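PDB 2JAF: halorhodopsin from Halobacterium salinarum, which uses light absorbed by its bound retinal to pump chloride ions across the membrane of this archaeon. Local coordinates for residues A[155-158]-A[159-162]; A[139-142]-A[143-147]; A[165-168]-A[169-173]. The protein carries 2 engineered substitutions. All blocks are in the same frame, centred on the assembly; numbering follows the deposited sequence.

Contact 1: residues A[155-158]-A[159-162]. With BOG (octyl beta-D-glucopyranoside), chain F.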
loop_
_atom_site.group_PDB
_atom_site.type_symbol
_atom_site.label_atom_id
_atom_site.label_comp_id
_atom_site.label_asym_id
_atom_site.label_seq_id
_atom_site.Cartn_x
_atom_site.Cartn_y
_atom_site.Cartn_z
ATOM N N THR A 155 -3.516 7.330 22.293
ATOM C CA THR A 155 -4.220 7.661 23.528
ATOM C C THR A 155 -3.360 7.808 24.776
ATOM O O THR A 155 -3.854 8.270 25.810
ATOM C CB THR A 155 -5.271 6.588 23.854
ATOM O OG1 THR A 155 -4.614 5.324 24.023
ATOM C CG2 THR A 155 -6.296 6.479 22.736
ATOM N N SER A 156 -2.086 7.435 24.697
ATOM C CA SER A 156 -1.236 7.495 25.886
ATOM C C SER A 156 -0.906 8.896 26.382
ATOM O O SER A 156 -0.882 9.137 27.593
ATOM C CB SER A 156 0.058 6.695 25.667
ATOM O OG SER A 156 0.886 7.292 24.682
ATOM N N ALA A 157 -0.656 9.823 25.460
ATOM C CA ALA A 157 -0.333 11.186 25.842
ATOM C C ALA A 157 -0.695 12.191 24.755
ATOM O O ALA A 157 -0.566 11.905 23.567
ATOM C CB ALA A 157 1.164 11.294 26.183
ATOM N N LEU A 158 -1.148 13.367 25.176
ATOM C CA LEU A 158 -1.527 14.434 24.259
ATOM C C LEU A 158 -0.338 14.810 23.371
ATOM O O LEU A 158 -0.494 15.072 22.178
ATOM C CB LEU A 158 -2.004 15.659 25.058
ATOM C CG LEU A 158 -2.694 16.796 24.295
ATOM C CD1 LEU A 158 -3.922 16.257 23.559
ATOM C CD2 LEU A 158 -3.105 17.896 25.274
ATOM N N LEU A 159 0.852 14.821 23.961
ATOM C CA LEU A 159 2.073 15.149 23.234
ATOM C C LEU A 159 2.246 14.350 21.936
ATOM O O LEU A 159 2.561 14.907 20.881
ATOM C CB LEU A 159 3.288 14.899 24.129
ATOM C CG LEU A 159 4.641 14.858 23.411
ATOM C CD1 LEU A 159 4.941 16.228 22.824
ATOM C CD2 LEU A 159 5.738 14.430 24.383
ATOM N N PHE A 160 2.052 13.040 22.015
ATOM C CA PHE A 160 2.217 12.194 20.841
ATOM C C PHE A 160 1.137 12.399 19.784
ATOM O O PHE A 160 1.409 12.265 18.589
ATOM C CB PHE A 160 2.300 10.728 21.265
ATOM C CG PHE A 160 3.495 10.427 22.128
ATOM C CD1 PHE A 160 4.782 10.622 21.639
ATOM C CD2 PHE A 160 3.334 9.963 23.431
ATOM C CE1 PHE A 160 5.900 10.360 22.438
ATOM C CE2 PHE A 160 4.445 9.696 24.241
ATOM C CZ PHE A 160 5.726 9.894 23.748
ATOM N N ARG A 161 -0.081 12.728 20.210
ATOM C CA ARG A 161 -1.156 12.982 19.252
ATOM C C ARG A 161 -0.738 14.165 18.375
ATOM O O ARG A 161 -0.833 14.109 17.148
ATOM C CB ARG A 161 -2.469 13.322 19.970
ATOM C CG ARG A 161 -3.110 12.160 20.717
ATOM C CD ARG A 161 -4.406 12.588 21.404
ATOM N NE ARG A 161 -5.466 12.984 20.467
ATOM C CZ ARG A 161 -6.262 12.132 19.824
ATOM N NH1 ARG A 161 -6.128 10.825 20.008
ATOM N NH2 ARG A 161 -7.203 12.583 19.000
ATOM N N TRP A 162 -0.261 15.232 19.007
ATOM C CA TRP A 162 0.150 16.411 18.257
ATOM C C TRP A 162 1.471 16.251 17.518
ATOM O O TRP A 162 1.695 16.907 16.495
ATOM C CB TRP A 162 0.183 17.637 19.174
ATOM C CG TRP A 162 -1.202 18.144 19.474
ATOM C CD1 TRP A 162 -1.910 17.967 20.626
ATOM C CD2 TRP A 162 -2.062 18.869 18.581
ATOM N NE1 TRP A 162 -3.159 18.534 20.507
ATOM C CE2 TRP A 162 -3.280 19.095 19.264
ATOM C CE3 TRP A 162 -1.922 19.347 17.270
ATOM C CZ2 TRP A 162 -4.359 19.780 18.680
ATOM C CZ3 TRP A 162 -2.996 20.031 16.684
ATOM C CH2 TRP A 162 -4.200 20.239 17.395
HETATM C C1 BOG F . -4.123 21.246 23.253
HETATM O O1 BOG F . -2.872 20.674 22.860
HETATM C C2 BOG F . -5.234 20.145 23.290
HETATM O O2 BOG F . -5.356 19.530 22.003
HETATM C C3 BOG F . -6.584 20.793 23.732
HETATM O O3 BOG F . -7.618 19.813 23.772
HETATM C C4 BOG F . -6.394 21.431 25.130
HETATM O O4 BOG F . -7.611 22.034 25.582
HETATM C C5 BOG F . -5.257 22.506 25.073
HETATM O O5 BOG F . -4.017 21.881 24.597
HETATM C C6 BOG F . -5.033 23.138 26.460
HETATM O O6 BOG F . -4.329 22.260 27.345
HETATM C "C1'" BOG F . -1.823 21.641 22.803
HETATM C "C2'" BOG F . -0.722 21.143 21.903
HETATM C "C3'" BOG F . -0.790 21.890 20.599
HETATM C "C4'" BOG F . 0.288 21.459 19.626
HETATM C "C5'" BOG F . 0.178 22.238 18.323
HETATM C "C6'" BOG F . 1.004 21.579 17.231
HETATM C "C7'" BOG F . 0.914 22.324 15.930
HETATM C "C8'" BOG F . 1.750 21.631 14.878
#
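Leu158 and Trp162 run side by side one turn apart, pointing the same way, with Leu158 CG in the plane of the indole at its edge, 3.9 Å from Trp162 CD1. This is the closely filled side. The backbone adds a hydrogen bond, Trp162 N to Leu158 O over 3.2 Å, with an N-H...O angle of 167°. A molecule of octyl glucoside completes the packing: its alkyl chain lies over one face of the indole, C4' reaching 3.6 Å from Trp162 CG, and Trp162 NE1 gives a hydrogen bond of 2.8 Å to the sugar O2 at the ring edge. Trp214 of helix 193-216 meets the indole edge-to-face. All this happens at the N-terminus of helix 158-180 in the bacteriorhodopsin-like bundle. Ala157 is the N-cap, and its carbonyl O draws two weak bonds, from Phe160 N at 3.2 Å and from Arg161 N at 3.5 Å. A bend at chi3 turns the Arg161 guanidinium to backbone carbonyls, NH1 binding those of Ala152 and Thr154 and NH2 that of Glu219. The loose, solvent-facing part is made by the exposed Ser156 and Leu159, the latter leading away from the turn. Phe160 CD2 rests 3.7 Å from Ala157 CB, and its ring also packs on Ser82 of the second subunit. Ser156 OG approaches this ring but bonds to Ser82 O of that subunit.

Contact 2: residues A[139-142]-A[143-147]. With RET (retinal), chain G; PLM (palmitic acid), chain D.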
loop_
_atom_site.group_PDB
_atom_site.type_symbol
_atom_site.label_atom_id
_atom_site.label_comp_id
_atom_site.label_asym_id
_atom_site.label_seq_id
_atom_site.Cartn_x
_atom_site.Cartn_y
_atom_site.Cartn_z
ATOM N N ALA A 139 3.985 8.492 -2.105
ATOM C CA ALA A 139 4.544 7.961 -0.872
ATOM C C ALA A 139 4.394 8.997 0.232
ATOM O O ALA A 139 4.029 8.666 1.358
ATOM C CB ALA A 139 6.010 7.616 -1.070
ATOM N N ALA A 140 4.668 10.256 -0.100
ATOM C CA ALA A 140 4.564 11.332 0.878
ATOM C C ALA A 140 3.118 11.478 1.304
ATOM O O ALA A 140 2.814 11.733 2.476
ATOM C CB ALA A 140 5.071 12.645 0.274
ATOM N N ASP A 141 2.221 11.309 0.339
ATOM C CA ASP A 141 0.799 11.427 0.596
ATOM C C ASP A 141 0.341 10.319 1.535
ATOM O O ASP A 141 -0.419 10.555 2.469
ATOM C CB ASP A 141 0.031 11.352 -0.723
ATOM C CG ASP A 141 -1.443 11.636 -0.549
ATOM O OD1 ASP A 141 -1.816 12.821 -0.408
ATOM O OD2 ASP A 141 -2.224 10.667 -0.541
ATOM N N ILE A 142 0.812 9.099 1.285
ATOM C CA ILE A 142 0.440 7.975 2.133
ATOM C C ILE A 142 0.949 8.227 3.549
ATOM O O ILE A 142 0.253 7.947 4.521
ATOM C CB ILE A 142 1.003 6.647 1.564
ATOM C CG1 ILE A 142 0.266 6.314 0.257
ATOM C CG2 ILE A 142 0.817 5.517 2.568
ATOM C CD1 ILE A 142 0.835 5.125 -0.506
ATOM N N GLY A 143 2.156 8.774 3.659
ATOM C CA GLY A 143 2.715 9.078 4.967
ATOM C C GLY A 143 1.859 10.090 5.712
ATOM O O GLY A 143 1.629 9.962 6.918
ATOM N N MET A 144 1.378 11.103 4.993
ATOM C CA MET A 144 0.536 12.132 5.602
ATOM C C MET A 144 -0.725 11.485 6.162
ATOM O O MET A 144 -1.134 11.750 7.296
ATOM C CB MET A 144 0.163 13.201 4.552
ATOM C CG MET A 144 -0.876 14.234 5.002
ATOM S SD MET A 144 -1.436 15.272 3.614
ATOM C CE MET A 144 -2.619 14.167 2.859
ATOM N N CYS A 145 -1.331 10.608 5.369
ATOM C CA CYS A 145 -2.553 9.945 5.786
ATOM C C CYS A 145 -2.391 8.998 6.967
ATOM O O CYS A 145 -3.217 9.008 7.878
ATOM C CB CYS A 145 -3.159 9.180 4.605
ATOM S SG CYS A 145 -3.756 10.263 3.301
ATOM N N VAL A 146 -1.342 8.184 6.951
ATOM C CA VAL A 146 -1.141 7.226 8.034
ATOM C C VAL A 146 -0.705 7.875 9.341
ATOM O O VAL A 146 -1.045 7.390 10.425
ATOM C CB VAL A 146 -0.126 6.125 7.647
ATOM C CG1 VAL A 146 -0.637 5.364 6.426
ATOM C CG2 VAL A 146 1.246 6.728 7.382
ATOM N N THR A 147 0.039 8.971 9.257
ATOM C CA THR A 147 0.452 9.635 10.478
ATOM C C THR A 147 -0.756 10.382 11.043
ATOM O O THR A 147 -0.880 10.562 12.252
ATOM C CB THR A 147 1.657 10.576 10.239
ATOM O OG1 THR A 147 1.398 11.444 9.127
ATOM C CG2 THR A 147 2.898 9.751 9.947
HETATM C C1 RET G . -4.869 15.451 8.730
HETATM C C2 RET G . -4.339 15.626 10.231
HETATM C C3 RET G . -2.805 15.734 10.413
HETATM C C4 RET G . -2.227 16.982 9.601
HETATM C C5 RET G . -2.680 17.057 8.088
HETATM C C6 RET G . -3.971 16.328 7.629
HETATM C C7 RET G . -4.294 16.347 6.161
HETATM C C8 RET G . -5.251 15.724 5.422
HETATM C C9 RET G . -5.570 16.040 4.055
HETATM C C10 RET G . -6.682 15.302 3.644
HETATM C C11 RET G . -7.254 15.398 2.394
HETATM C C12 RET G . -8.411 14.658 2.102
HETATM C C13 RET G . -9.036 14.635 0.789
HETATM C C14 RET G . -10.163 13.763 0.738
HETATM C C15 RET G . -10.819 13.379 -0.408
HETATM C C16 RET G . -4.757 13.904 8.470
HETATM C C17 RET G . -6.417 15.910 8.762
HETATM C C18 RET G . -1.788 17.887 7.179
HETATM C C19 RET G . -4.813 17.230 3.237
HETATM C C20 RET G . -8.540 15.498 -0.386
HETATM C C1 PLM D . 3.509 4.790 12.398
HETATM O O1 PLM D . 2.861 5.188 13.381
HETATM O O2 PLM D . 4.665 5.201 12.154
HETATM C C2 PLM D . 2.843 3.768 11.493
HETATM C C3 PLM D . 2.874 4.076 10.000
HETATM C C4 PLM D . 2.185 2.930 9.275
HETATM C C5 PLM D . 2.186 3.191 7.784
HETATM C C6 PLM D . 2.799 2.061 6.992
HETATM C C7 PLM D . 2.451 2.352 5.546
HETATM C C8 PLM D . 2.995 1.302 4.606
HETATM C C9 PLM D . 2.633 1.681 3.180
HETATM C CA PLM D . 3.130 0.640 2.195
HETATM C CB PLM D . 3.226 1.006 0.720
HETATM C CC PLM D . 4.176 2.129 0.337
HETATM C CD PLM D . 4.153 2.282 -1.172
HETATM C CE PLM D . 5.105 3.390 -1.625
HETATM C CF PLM D . 4.870 3.647 -3.108
HETATM C CG PLM D . 5.800 4.738 -3.614
#
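Met144 and Asp141 meet where the thioether methyl comes up against the carboxylate, Met144 CE lying 3.6 Å from Asp141 OD1. The methionine starts out extended, CG opposite the backbone N (chi1 172°), and only the last bond bends (chi3 80°), folding CE back to Asp141 while the same methyl faces the retinal polyene, 3.7 Å from C9. Its sulfur sits beside the chain's methyl branch, with Met144 SD 3.9 Å from retinal C19. With only an alanine methyl in place of Met144, a gap is likely to open between Asp141 and the polyene, leaving retinal C9 and C19 without this neighbour. Asp141 is buried, and its OD2 is satisfied by a hydrogen bond with Thr116 OG1. Cys145, one turn on, holds its sulfur beside the backbone N, back toward the Asp141 carbonyl.

On the side toward a palmitic acid, which also bonds to Ser75 of the second subunit, Val146 straddles the carbonyl one turn before it: with chi1 at -60°, a less common setting for valine in a helix, both CG1 and CG2 lie about 3.3 Å from Ile142 O. The same side chain meets the palmitic acid, Val146 CG2 touching its C5 at 3.7 Å. Ile142 CG2 adds a lighter apolar contact with Val146 CG1. Further along, Gly143 O is gripped twice, by Thr147 N at 3.0 Å and by Thr147 OG1 at 2.7 Å, the two donors reaching it from opposite faces of the carbonyl plane.

Helix 131-153 is thus wedged into the bundle: Asp141 and Cys145 pack on helix 106-127, Met144 on Phe171 and Phe172 of helix 158-180, and Ala139, Ala140 and Thr147 against the second subunit.

Contact 3: residues A[165-168]-A[169-173]. With RET (retinal), chain G.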
loop_
_atom_site.group_PDB
_atom_site.type_symbol
_atom_site.label_atom_id
_atom_site.label_comp_id
_atom_site.label_asym_id
_atom_site.label_seq_id
_atom_site.Cartn_x
_atom_site.Cartn_y
_atom_site.Cartn_z
ATOM N N TYR A 165 0.516 14.826 14.345
ATOM C CA TYR A 165 -0.145 15.858 13.547
ATOM C C TYR A 165 0.932 16.688 12.858
ATOM O O TYR A 165 0.818 17.001 11.676
ATOM C CB TYR A 165 -1.021 16.740 14.448
ATOM C CG TYR A 165 -1.732 17.887 13.746
ATOM C CD1 TYR A 165 -1.071 19.090 13.476
ATOM C CD2 TYR A 165 -3.075 17.778 13.382
ATOM C CE1 TYR A 165 -1.743 20.165 12.861
ATOM C CE2 TYR A 165 -3.752 18.839 12.764
ATOM C CZ TYR A 165 -3.080 20.025 12.509
ATOM O OH TYR A 165 -3.743 21.056 11.886
ATOM N N ALA A 166 1.988 17.026 13.596
ATOM C CA ALA A 166 3.083 17.815 13.038
ATOM C C ALA A 166 3.819 17.086 11.904
ATOM O O ALA A 166 4.136 17.681 10.872
ATOM C CB ALA A 166 4.076 18.201 14.163
ATOM N N ILE A 167 4.112 15.802 12.094
ATOM C CA ILE A 167 4.804 15.031 11.064
ATOM C C ILE A 167 3.915 14.882 9.831
ATOM O O ILE A 167 4.395 14.914 8.698
ATOM C CB ILE A 167 5.203 13.629 11.580
ATOM C CG1 ILE A 167 6.241 13.762 12.695
ATOM C CG2 ILE A 167 5.798 12.798 10.446
ATOM C CD1 ILE A 167 7.551 14.384 12.238
ATOM N N SER A 168 2.618 14.726 10.051
ATOM C CA SER A 168 1.682 14.610 8.937
ATOM C C SER A 168 1.759 15.903 8.117
ATOM O O SER A 168 1.719 15.873 6.887
ATOM C CB SER A 168 0.262 14.406 9.468
ATOM O OG SER A 168 -0.671 14.269 8.415
ATOM N N CYS A 169 1.871 17.037 8.805
ATOM C CA CYS A 169 1.973 18.334 8.126
ATOM C C CYS A 169 3.245 18.372 7.281
ATOM O O CYS A 169 3.262 18.935 6.183
ATOM C CB CYS A 169 2.002 19.480 9.150
ATOM S SG CYS A 169 0.394 19.896 9.912
ATOM N N ALA A 170 4.316 17.778 7.793
ATOM C CA ALA A 170 5.581 17.748 7.064
ATOM C C ALA A 170 5.424 16.973 5.752
ATOM O O ALA A 170 5.943 17.383 4.717
ATOM C CB ALA A 170 6.665 17.117 7.925
ATOM N N PHE A 171 4.721 15.847 5.793
ATOM C CA PHE A 171 4.506 15.070 4.578
ATOM C C PHE A 171 3.661 15.880 3.600
ATOM O O PHE A 171 3.887 15.848 2.385
ATOM C CB PHE A 171 3.796 13.753 4.892
ATOM C CG PHE A 171 4.708 12.684 5.426
ATOM C CD1 PHE A 171 5.731 12.168 4.637
ATOM C CD2 PHE A 171 4.520 12.165 6.705
ATOM C CE1 PHE A 171 6.561 11.144 5.113
ATOM C CE2 PHE A 171 5.342 11.142 7.187
ATOM C CZ PHE A 171 6.360 10.634 6.389
ATOM N N PHE A 172 2.693 16.610 4.144
ATOM C CA PHE A 172 1.802 17.439 3.338
ATOM C C PHE A 172 2.630 18.465 2.574
ATOM O O PHE A 172 2.366 18.744 1.401
ATOM C CB PHE A 172 0.781 18.120 4.260
ATOM C CG PHE A 172 -0.222 18.994 3.546
ATOM C CD1 PHE A 172 -0.701 18.657 2.282
ATOM C CD2 PHE A 172 -0.736 20.124 4.175
ATOM C CE1 PHE A 172 -1.683 19.433 1.652
ATOM C CE2 PHE A 172 -1.717 20.911 3.563
ATOM C CZ PHE A 172 -2.193 20.564 2.298
ATOM N N VAL A 173 3.644 19.015 3.237
ATOM C CA VAL A 173 4.509 20.003 2.605
ATOM C C VAL A 173 5.288 19.387 1.445
ATOM O O VAL A 173 5.542 20.052 0.442
ATOM C CB VAL A 173 5.485 20.633 3.631
ATOM C CG1 VAL A 173 6.555 21.455 2.916
ATOM C CG2 VAL A 173 4.708 21.538 4.586
HETATM C C1 RET G . -4.869 15.451 8.730
HETATM C C2 RET G . -4.339 15.626 10.231
HETATM C C3 RET G . -2.805 15.734 10.413
HETATM C C4 RET G . -2.227 16.982 9.601
HETATM C C5 RET G . -2.680 17.057 8.088
HETATM C C6 RET G . -3.971 16.328 7.629
HETATM C C7 RET G . -4.294 16.347 6.161
HETATM C C8 RET G . -5.251 15.724 5.422
HETATM C C9 RET G . -5.570 16.040 4.055
HETATM C C10 RET G . -6.682 15.302 3.644
HETATM C C11 RET G . -7.254 15.398 2.394
HETATM C C12 RET G . -8.411 14.658 2.102
HETATM C C13 RET G . -9.036 14.635 0.789
HETATM C C14 RET G . -10.163 13.763 0.738
HETATM C C15 RET G . -10.819 13.379 -0.408
HETATM C C16 RET G . -4.757 13.904 8.470
HETATM C C17 RET G . -6.417 15.910 8.762
HETATM C C18 RET G . -1.788 17.887 7.179
HETATM C C19 RET G . -4.813 17.230 3.237
HETATM C C20 RET G . -8.540 15.498 -0.386
#
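Four successive i to i+4 hydrogen bonds, from Cys169 N to Tyr165 O through Phe172 N to Ser168 O, measure 3.0 to 3.1 Å and make this two unbroken turns of alpha-helix. They belong to helix 158-180 of the seven-helix rhodopsin fold, and one side of them lines the retinal pocket. Tyr165 leaves the helix with CG opposite the backbone N (chi1 178°), which brings one face of its ring over the cyclohexene end of the chromophore; retinal C4 stands 3.9 Å above the plane, offset toward the rim. Cys169 meets the same ring in an oblique sulfur-aromatic contact, SG lying 4.4 Å from the Tyr165 centroid and 40° off the normal. A hydrogen bond from the phenol OH to Pro211 O anchors the far end of the ring. Ser168 also reaches the chromophore, its OG only 3.3 Å from retinal C3, while that hydroxyl is hydrogen-bonded to Met144 O on helix 131-153. One turn on from Ser168, Phe172 offers a face to the polyene methyl C19 and sets its CD2 3.9 Å from retinal C18; Trp207 and Leu208 pack against this ring from helix 193-216.

Away from the pocket, Ile167 and Phe171 cross at an angle, packing on Leu78 and Met68 of the second subunit respectively. Between them the branch methyl Ile167 CG2 touches the ring at Phe171 CE2, 3.7 Å away.

Overall arrangement
The three contacts follow one another along two consecutive helices, with contact 2 on helix 131-153, contact 1 at the start of helix 158-180 and contact 3 further along that helix. Contacts 2 and 3 are close partners, their centres about 8 Å apart, and they share the retinal: Met144 lies beside the polyene while Tyr165, Ser168, Cys169 and Phe172 supply further pocket residues. The two also pack directly, Gly143 C lying 3.5 Å from Phe171 CD2. Contact 1 stands back from the pocket: the side chain of Trp162 is about 8 Å from the bound retinal. The centres of contacts 1 and 3 are about 16 Å apart. All three also touch the second subunit.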